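Local structure of oxidoreductase (Methanosarcina mazei, 3KA7) at residues D108-L113 and M119-L124; F101-F106 and G297-P302. The protein binds FAD and probably catalyses an oxidation-reduction reaction as a member of the flavin-containing amine oxidoreductase family. All blocks are in the same frame, centred on the assembly; numbering follows the deposited sequence.

Contact 1 of 2, residues D108-L113 and M119-L124; sequences DFPSLL and MKIALL
I121 meets all three of its partners, F109, P110 and L113, through the two branches that leave its CB. CB itself does no close touching; it divides the side chain. CG1 lies beside the backbone N, anti to the carbonyl carbon (chi1 -69°), and takes the L113 side, with L113 CD1 3.7 Å from I121 CG1. From there the chain bends again, and I121 CD1 turns away from the leucine methyl, which leaves I121 CG1 as the touching atom. The other branch, CG2, is directed between proline and phenylalanine: P110 CG is 3.9 Å from I121 CG2, and CZ of F109 is 4.1 Å from the same methyl. P110 and L113 each cross the isoleucine at about a right angle, whereas the phenylalanine ring presents itself obliquely.

F109 and P110 lie in the 3-10 segment and L113 follows it directly. D108 O accepts from S111 N at 2.9 Å and also from S111 OG at 2.6 Å, the hydroxyl lying in the carbonyl plane at a C=O...O angle of 159°. One face of the F109 ring carries P110 CD, and the ring also stacks with F154 of helix 149-163. W150 of that helix donates through NE1 to F109 O, and both W150 and L151 touch L113.

With no hydrogen bond across the segments, apolar contact alone joins them here. The result is a 3-10 segment packed back on the second turn of the helix that follows it in the chain, residues 115-127, at the helical periphery of this flavoprotein, away from its annotated FAD sites.

Contact 2 of 2, residues F101-F106 and G297-P302; sequences FKDISF and GVLLTP
L300 and F106 meet with methyl against ring rim. L300 CD1 comes in at the edge of the phenyl group, near its plane, and spans one ring bond: F106 CD1 and F106 CE1 are both 3.9 Å from L300 CD1. The ring gets there because its CG stands opposite the backbone N (chi1 -180°), which swings it nearer to the leucine than the start of its side chain would suggest. The two side chains cross obliquely. Helix 149-163 packs on the pair, with S157 and W161 against L300 and the F154 ring meeting that of F106 at about 50° between planes.

At the second pair, D103 CA and L299 CA are 8.7 Å apart, too far for neighbouring strands; strand 85-89 runs between them. It bonds through its backbone to K102 and I104 on one side, while T85 bonds to V298 on the other. The contact therefore bridges second-neighbour strands. Within this chain, strand 101-105 is the outermost strand of the mixed sheet that, in this amine-oxidase-like fold, accompanies the parallel FAD-binding sheet.

Here L299 reaches across with its CG likewise opposite the backbone N (chi1 177°), and its CD1 lies over a face of the D103 carboxylate, 4.0 Å from D103 OD2 and 4.1 Å from D103 OD1. That contact is only van der Waals: the charge of D103 is met by R87 of the intervening strand, whose NE forms a salt bridge with OD1, and L299 also touches the R87 side chain.

How the contacts relate
Contact 1 is nested inside the chain loop that contact 2 closes, and residues 101-106 run almost directly into 108-113. The centres lie 16 Å apart, yet the two meet through I104: its CD1 is 3.8 Å from F109 CA and 4.1 Å from L112 CD1. Helix 149-163 is a neighbour of both, through F154. Contact 1 is the more peripheral, its centre 28 Å from the centre of the chain against 20 Å for contact 2. In contact 2 the side chain of L300 is about 11 Å from bound FAD and about 9 Å from that of M56, an FAD-binding residue, whereas contact 1 lies away from the annotated sites.

Contact 1 of 2, residues D108-L113 and M119-L124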
loop_
_atom_site.group_PDB
_atom_site.type_symbol
_atom_site.label_atom_id
_atom_site.label_comp_id
_atom_site.label_asym_id
_atom_site.label_seq_id
_atom_site.Cartn_x
_atom_site.Cartn_y
_atom_site.Cartn_z
ATOM N N ASP A 108 4.633 18.557 13.653
ATOM C CA ASP A 108 5.587 19.243 14.528
ATOM C C ASP A 108 6.981 18.616 14.479
ATOM O O ASP A 108 7.784 18.824 15.388
ATOM C CB ASP A 108 5.093 19.252 15.979
ATOM C CG ASP A 108 3.913 20.181 16.195
ATOM O OD1 ASP A 108 3.622 21.019 15.304
ATOM O OD2 ASP A 108 3.285 20.083 17.274
ATOM N N PHE A 109 7.274 17.852 13.428
ATOM C CA PHE A 109 8.568 17.171 13.342
ATOM C C PHE A 109 9.735 18.168 13.395
ATOM O O PHE A 109 10.790 17.860 13.949
ATOM C CB PHE A 109 8.656 16.219 12.119
ATOM C CG PHE A 109 8.815 16.918 10.803
ATOM C CD1 PHE A 109 10.072 17.296 10.356
ATOM C CD2 PHE A 109 7.710 17.202 10.011
ATOM C CE1 PHE A 109 10.229 17.939 9.147
ATOM C CE2 PHE A 109 7.861 17.851 8.796
ATOM C CZ PHE A 109 9.123 18.223 8.368
ATOM N N PRO A 110 9.538 19.386 12.858
ATOM C CA PRO A 110 10.676 20.309 12.921
ATOM C C PRO A 110 10.936 20.842 14.327
ATOM O O PRO A 110 12.018 21.376 14.589
ATOM C CB PRO A 110 10.264 21.455 11.982
ATOM C CG PRO A 110 9.125 20.883 11.130
ATOM C CD PRO A 110 8.424 19.934 12.069
ATOM N N SER A 111 9.963 20.695 15.227
ATOM C CA SER A 111 10.093 21.235 16.586
ATOM C C SER A 111 11.280 20.669 17.362
ATOM O O SER A 111 11.719 21.274 18.352
ATOM C CB SER A 111 8.817 21.000 17.385
ATOM O OG SER A 111 8.675 19.618 17.673
ATOM N N LEU A 112 11.811 19.532 16.915
ATOM C CA LEU A 112 12.905 18.866 17.617
ATOM C C LEU A 112 14.263 19.318 17.103
ATOM O O LEU A 112 15.306 18.907 17.616
ATOM C CB LEU A 112 12.786 17.344 17.504
ATOM C CG LEU A 112 11.529 16.720 18.115
ATOM C CD1 LEU A 112 11.648 15.206 18.087
ATOM C CD2 LEU A 112 11.307 17.213 19.546
ATOM N N LEU A 113 14.240 20.176 16.091
ATOM C CA LEU A 113 15.465 20.713 15.501
ATOM C C LEU A 113 15.884 22.001 16.209
ATOM O O LEU A 113 15.079 22.620 16.897
ATOM C CB LEU A 113 15.217 21.028 14.027
ATOM C CG LEU A 113 14.910 19.870 13.072
ATOM C CD1 LEU A 113 14.426 20.424 11.725
ATOM C CD2 LEU A 113 16.137 19.032 12.875
HETATM N N MSE A 119 13.888 26.874 11.106
HETATM C CA MSE A 119 13.572 27.944 10.179
HETATM C C MSE A 119 13.930 27.536 8.750
HETATM O O MSE A 119 13.236 27.904 7.810
HETATM C CB MSE A 119 14.281 29.255 10.568
HETATM C CG MSE A 119 13.761 29.913 11.853
HETATM SE SE MSE A 119 11.827 30.111 11.956
HETATM C CE MSE A 119 11.413 28.481 12.910
ATOM N N LYS A 120 15.010 26.780 8.578
ATOM C CA LYS A 120 15.345 26.314 7.235
ATOM C C LYS A 120 14.209 25.427 6.721
ATOM O O LYS A 120 13.742 25.594 5.591
ATOM C CB LYS A 120 16.695 25.584 7.205
ATOM C CG LYS A 120 17.231 25.333 5.780
ATOM C CD LYS A 120 18.677 24.882 5.786
ATOM C CE LYS A 120 19.155 24.598 4.371
ATOM N NZ LYS A 120 20.601 24.225 4.357
ATOM N N ILE A 121 13.741 24.513 7.560
ATOM C CA ILE A 121 12.651 23.627 7.142
ATOM C C ILE A 121 11.386 24.429 6.823
ATOM O O ILE A 121 10.699 24.149 5.840
ATOM C CB ILE A 121 12.363 22.533 8.203
ATOM C CG1 ILE A 121 13.522 21.522 8.291
ATOM C CG2 ILE A 121 11.031 21.849 7.927
ATOM C CD1 ILE A 121 13.901 20.794 6.988
ATOM N N ALA A 122 11.070 25.425 7.651
ATOM C CA ALA A 122 9.922 26.307 7.384
ATOM C C ALA A 122 9.986 26.899 5.982
ATOM O O ALA A 122 8.974 26.933 5.281
ATOM C CB ALA A 122 9.834 27.439 8.409
ATOM N N LEU A 123 11.157 27.390 5.576
ATOM C CA LEU A 123 11.271 27.978 4.235
ATOM C C LEU A 123 11.232 26.937 3.128
ATOM O O LEU A 123 10.624 27.160 2.081
ATOM C CB LEU A 123 12.492 28.880 4.103
ATOM C CG LEU A 123 12.022 30.296 4.452
ATOM C CD1 LEU A 123 13.136 31.154 4.889
ATOM C CD2 LEU A 123 11.263 30.956 3.321
ATOM N N LEU A 124 11.860 25.799 3.362
ATOM C CA LEU A 124 11.785 24.698 2.390
ATOM C C LEU A 124 10.335 24.235 2.200
ATOM O O LEU A 124 9.943 23.840 1.122
ATOM C CB LEU A 124 12.679 23.535 2.807
ATOM C CG LEU A 124 14.192 23.782 2.676
ATOM C CD1 LEU A 124 14.978 22.671 3.383
ATOM C CD2 LEU A 124 14.635 23.952 1.207
#

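Contact 2 of 2, residues F101-F106 and G297-P302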
loop_
_atom_site.group_PDB
_atom_site.type_symbol
_atom_site.label_atom_id
_atom_site.label_comp_id
_atom_site.label_asym_id
_atom_site.label_seq_id
_atom_site.Cartn_x
_atom_site.Cartn_y
_atom_site.Cartn_z
ATOM N N PHE A 101 10.340 7.962 26.669
ATOM C CA PHE A 101 9.974 8.552 25.400
ATOM C C PHE A 101 8.902 9.611 25.565
ATOM O O PHE A 101 8.267 9.739 26.619
ATOM C CB PHE A 101 9.478 7.476 24.431
ATOM C CG PHE A 101 8.251 6.744 24.906
ATOM C CD1 PHE A 101 6.993 7.319 24.791
ATOM C CD2 PHE A 101 8.350 5.473 25.451
ATOM C CE1 PHE A 101 5.863 6.647 25.221
ATOM C CE2 PHE A 101 7.215 4.798 25.886
ATOM C CZ PHE A 101 5.977 5.385 25.768
ATOM N N LYS A 102 8.713 10.381 24.509
ATOM C CA LYS A 102 7.627 11.328 24.444
ATOM C C LYS A 102 7.069 11.278 23.026
ATOM O O LYS A 102 7.736 10.792 22.106
ATOM C CB LYS A 102 8.127 12.730 24.796
ATOM C CG LYS A 102 9.177 13.257 23.839
ATOM C CD LYS A 102 9.735 14.604 24.313
ATOM C CE LYS A 102 10.931 15.033 23.467
ATOM N NZ LYS A 102 11.323 16.450 23.737
ATOM N N ASP A 103 5.843 11.759 22.852
ATOM C CA ASP A 103 5.208 11.765 21.532
ATOM C C ASP A 103 4.994 13.192 21.027
ATOM O O ASP A 103 4.573 14.065 21.797
ATOM C CB ASP A 103 3.855 11.037 21.585
ATOM C CG ASP A 103 3.988 9.536 21.804
ATOM O OD1 ASP A 103 5.086 8.971 21.631
ATOM O OD2 ASP A 103 2.967 8.899 22.147
ATOM N N ILE A 104 5.285 13.427 19.748
ATOM C CA ILE A 104 4.993 14.701 19.084
ATOM C C ILE A 104 4.053 14.480 17.897
ATOM O O ILE A 104 4.000 13.390 17.342
ATOM C CB ILE A 104 6.286 15.380 18.567
ATOM C CG1 ILE A 104 6.913 14.542 17.452
ATOM C CG2 ILE A 104 7.282 15.561 19.703
ATOM C CD1 ILE A 104 7.839 15.314 16.520
ATOM N N SER A 105 3.314 15.513 17.509
ATOM C CA SER A 105 2.486 15.464 16.311
ATOM C C SER A 105 3.357 15.388 15.047
ATOM O O SER A 105 4.447 15.957 15.000
ATOM C CB SER A 105 1.584 16.702 16.270
ATOM O OG SER A 105 0.726 16.662 15.146
ATOM N N PHE A 106 2.879 14.680 14.029
ATOM C CA PHE A 106 3.627 14.524 12.779
ATOM C C PHE A 106 4.035 15.875 12.205
ATOM O O PHE A 106 5.182 16.074 11.820
ATOM C CB PHE A 106 2.785 13.741 11.766
ATOM C CG PHE A 106 3.454 13.516 10.434
ATOM C CD1 PHE A 106 4.302 12.432 10.237
ATOM C CD2 PHE A 106 3.198 14.367 9.365
ATOM C CE1 PHE A 106 4.905 12.208 9.007
ATOM C CE2 PHE A 106 3.798 14.145 8.123
ATOM C CZ PHE A 106 4.644 13.064 7.946
ATOM N N GLY A 297 -4.975 7.516 14.111
ATOM C CA GLY A 297 -3.939 7.778 13.114
ATOM C C GLY A 297 -2.814 6.760 13.241
ATOM O O GLY A 297 -3.031 5.631 13.696
ATOM N N VAL A 298 -1.616 7.148 12.828
ATOM C CA VAL A 298 -0.462 6.266 12.929
ATOM C C VAL A 298 0.450 6.763 14.046
ATOM O O VAL A 298 0.505 7.964 14.301
ATOM C CB VAL A 298 0.314 6.242 11.597
ATOM C CG1 VAL A 298 1.579 5.394 11.715
ATOM C CG2 VAL A 298 -0.600 5.731 10.455
ATOM N N LEU A 299 1.117 5.839 14.734
ATOM C CA LEU A 299 2.205 6.168 15.644
ATOM C C LEU A 299 3.508 5.758 14.970
ATOM O O LEU A 299 3.815 4.573 14.877
ATOM C CB LEU A 299 2.065 5.407 16.968
ATOM C CG LEU A 299 3.166 5.586 18.025
ATOM C CD1 LEU A 299 3.091 7.006 18.590
ATOM C CD2 LEU A 299 3.035 4.541 19.152
ATOM N N LEU A 300 4.261 6.727 14.472
ATOM C CA LEU A 300 5.568 6.419 13.895
ATOM C C LEU A 300 6.605 6.204 14.993
ATOM O O LEU A 300 6.583 6.884 16.021
ATOM C CB LEU A 300 6.024 7.544 12.958
ATOM C CG LEU A 300 5.187 7.677 11.684
ATOM C CD1 LEU A 300 5.671 8.879 10.872
ATOM C CD2 LEU A 300 5.241 6.385 10.853
ATOM N N THR A 301 7.517 5.251 14.786
ATOM C CA THR A 301 8.469 4.885 15.831
ATOM C C THR A 301 9.902 4.860 15.283
ATOM O O THR A 301 10.450 3.796 14.990
ATOM C CB THR A 301 8.126 3.500 16.431
ATOM O OG1 THR A 301 8.079 2.520 15.379
ATOM C CG2 THR A 301 6.753 3.522 17.142
ATOM N N PRO A 302 10.520 6.041 15.141
ATOM C CA PRO A 302 11.790 6.118 14.419
ATOM C C PRO A 302 13.005 5.543 15.142
ATOM O O PRO A 302 14.026 5.291 14.493
ATOM C CB PRO A 302 11.983 7.624 14.142
ATOM C CG PRO A 302 10.910 8.340 14.841
ATOM C CD PRO A 302 9.912 7.351 15.412
#